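Local coordinates for protein listeriolysin O (Listeria monocytogenes, PDB 4CDB) that binds cholesterol-containing host membranes, oligomerises there and changes shape to insert as a large pore that lyses the cell, at residues A75-V80 / I347-N352. Sequence-based numbering, arbitrary orientation.
Sequences ADIQVV and IAYTTN. With NA (sodium ion), chain N.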
loop_
_atom_site.group_PDB
_atom_site.type_symbol
_atom_site.label_atom_id
_atom_site.label_comp_id
_atom_site.label_asym_id
_atom_site.label_seq_id
_atom_site.Cartn_x
_atom_site.Cartn_y
_atom_site.Cartn_z
ATOM N N ALA A 75 -6.088 -11.292 11.118
ATOM C CA ALA A 75 -7.142 -11.579 12.083
ATOM C C ALA A 75 -8.230 -10.515 12.008
ATOM O O ALA A 75 -9.392 -10.776 12.319
ATOM C CB ALA A 75 -6.566 -11.656 13.488
ATOM N N ASP A 76 -7.845 -9.312 11.593
ATOM C CA ASP A 76 -8.788 -8.209 11.444
ATOM C C ASP A 76 -9.516 -8.279 10.106
ATOM O O ASP A 76 -8.899 -8.148 9.049
ATOM C CB ASP A 76 -8.066 -6.867 11.557
ATOM C CG ASP A 76 -7.405 -6.673 12.904
ATOM O OD1 ASP A 76 -8.052 -6.960 13.934
ATOM O OD2 ASP A 76 -6.236 -6.235 12.932
ATOM N N ILE A 77 -10.831 -8.471 10.155
ATOM C CA ILE A 77 -11.637 -8.512 8.941
ATOM C C ILE A 77 -12.006 -7.091 8.534
ATOM O O ILE A 77 -12.455 -6.301 9.364
ATOM C CB ILE A 77 -12.938 -9.312 9.144
ATOM C CG1 ILE A 77 -12.679 -10.561 9.992
ATOM C CG2 ILE A 77 -13.570 -9.659 7.795
ATOM C CD1 ILE A 77 -11.732 -11.552 9.360
ATOM N N GLN A 78 -11.819 -6.774 7.256
ATOM C CA GLN A 78 -12.145 -5.452 6.730
ATOM C C GLN A 78 -13.645 -5.298 6.487
ATOM O O GLN A 78 -14.360 -6.288 6.322
ATOM C CB GLN A 78 -11.367 -5.190 5.439
ATOM C CG GLN A 78 -9.859 -5.199 5.629
ATOM C CD GLN A 78 -9.407 -4.191 6.663
ATOM O OE1 GLN A 78 -9.660 -2.995 6.525
ATOM N NE2 GLN A 78 -8.758 -4.672 7.719
ATOM N N VAL A 79 -14.116 -4.056 6.463
ATOM C CA VAL A 79 -15.534 -3.781 6.263
ATOM C C VAL A 79 -15.776 -3.010 4.969
ATOM O O VAL A 79 -15.149 -1.977 4.731
ATOM C CB VAL A 79 -16.115 -2.956 7.434
ATOM C CG1 VAL A 79 -17.564 -2.605 7.160
ATOM C CG2 VAL A 79 -15.987 -3.712 8.749
ATOM N N VAL A 80 -16.676 -3.513 4.129
ATOM C CA VAL A 80 -17.116 -2.757 2.964
ATOM C C VAL A 80 -18.105 -1.697 3.437
ATOM O O VAL A 80 -19.182 -2.024 3.930
ATOM C CB VAL A 80 -17.771 -3.665 1.907
ATOM C CG1 VAL A 80 -18.293 -2.837 0.737
ATOM C CG2 VAL A 80 -16.780 -4.712 1.423
ATOM N N ILE A 347 -15.330 -0.241 10.945
ATOM C CA ILE A 347 -14.274 -0.236 9.939
ATOM C C ILE A 347 -13.421 -1.501 9.984
ATOM O O ILE A 347 -12.648 -1.773 9.065
ATOM C CB ILE A 347 -13.370 1.010 10.074
ATOM C CG1 ILE A 347 -12.874 1.164 11.512
ATOM C CG2 ILE A 347 -14.116 2.261 9.633
ATOM C CD1 ILE A 347 -12.046 2.419 11.738
ATOM N N ALA A 348 -13.568 -2.271 11.057
ATOM C CA ALA A 348 -12.858 -3.537 11.210
ATOM C C ALA A 348 -13.521 -4.380 12.288
ATOM O O ALA A 348 -14.168 -3.847 13.188
ATOM C CB ALA A 348 -11.402 -3.291 11.561
ATOM N N TYR A 349 -13.357 -5.695 12.196
ATOM C CA TYR A 349 -13.889 -6.592 13.213
ATOM C C TYR A 349 -13.156 -7.926 13.275
ATOM O O TYR A 349 -12.499 -8.333 12.316
ATOM C CB TYR A 349 -15.395 -6.806 13.023
ATOM C CG TYR A 349 -15.798 -7.511 11.743
ATOM C CD1 TYR A 349 -15.934 -6.809 10.555
ATOM C CD2 TYR A 349 -16.069 -8.875 11.731
ATOM C CE1 TYR A 349 -16.315 -7.446 9.382
ATOM C CE2 TYR A 349 -16.449 -9.523 10.566
ATOM C CZ TYR A 349 -16.572 -8.801 9.394
ATOM O OH TYR A 349 -16.950 -9.435 8.230
ATOM N N THR A 350 -13.265 -8.596 14.417
ATOM C CA THR A 350 -12.651 -9.904 14.603
ATOM C C THR A 350 -13.738 -10.961 14.758
ATOM O O THR A 350 -14.842 -10.661 15.223
ATOM C CB THR A 350 -11.743 -9.928 15.846
ATOM O OG1 THR A 350 -12.548 -9.807 17.024
ATOM C CG2 THR A 350 -10.739 -8.782 15.799
ATOM N N THR A 351 -13.429 -12.194 14.372
ATOM C CA THR A 351 -14.390 -13.284 14.481
ATOM C C THR A 351 -13.817 -14.469 15.253
ATOM O O THR A 351 -12.632 -14.783 15.138
ATOM C CB THR A 351 -14.858 -13.764 13.094
ATOM O OG1 THR A 351 -13.717 -13.989 12.258
ATOM C CG2 THR A 351 -15.750 -12.724 12.446
ATOM N N ASN A 352 -14.668 -15.117 16.043
ATOM C CA ASN A 352 -14.285 -16.322 16.770
ATOM C C ASN A 352 -15.160 -17.492 16.350
ATOM O O ASN A 352 -16.371 -17.335 16.187
ATOM C CB ASN A 352 -14.418 -16.116 18.280
ATOM C CG ASN A 352 -13.404 -15.134 18.835
ATOM O OD1 ASN A 352 -12.729 -14.427 18.088
ATOM N ND2 ASN A 352 -13.298 -15.082 20.157
HETATM NA NA NA N . -8.853 -2.328 3.778
HETATM O O HOH W 1 -11.214 -12.771 12.904
HETATM O O HOH W 2 -16.617 -7.803 6.052
HETATM O O HOH W 3 -12.019 -1.777 6.444
HETATM O O HOH W 4 -7.061 -2.153 5.618
#
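The ring of Tyr-349 lies against Ile-77, whose CB sits over the ring centre in a CH-pi contact, 3.7 Å from the centroid and 13° off the normal. Ile-77 CG2 reaches on to the phenol end, 3.5 Å from Tyr-349 CZ; a beta-branched residue suits the place because it presents CB and a methyl to the flat face at once. Tyr-349 can meet it because its CG stands between backbone N and carbonyl carbon (chi1 65°), swinging the ring across segment 75-80. Val-79 CG2 meets the ring at its edge, 3.6 Å from Tyr-349 CD1. Tyrosine suits the place because its ring packs against aliphatic groups while its hydroxyl still reaches a water in the ring plane, which donates to Gln-78 O.

Ile-77 and Tyr-349 form an antiparallel hydrogen-bonded pair, with Ile-77 N to Tyr-349 O at 2.7 Å and Tyr-349 N to Ile-77 O at 3.0 Å. Beyond it, one water accepts from Thr-351 N and can donate to Ala-75 O; another accepts from Val-79 N and lies within bonding distance of Gln-78 OE1 and Ile-347 O, among more acceptors than it has protons for. Gln-78, bent at chi2, offers a neutral carbonyl oxygen on a flexible arm: OE1 binds a sodium ion (2.9 Å), together with Tyr-265 OH, Phe-183 backbone O and a water, and accepts from Lys-214.

The short, weakly bonded strand 77-78 lies along strand 345-353 in the large antiparallel sheet of this cholesterol-dependent cytolysin. Strand 252-260 also pairs with 345-353, its Ile-255 and Val-258 touching Tyr-349 and its Ser-256 bonding Thr-350 OG1.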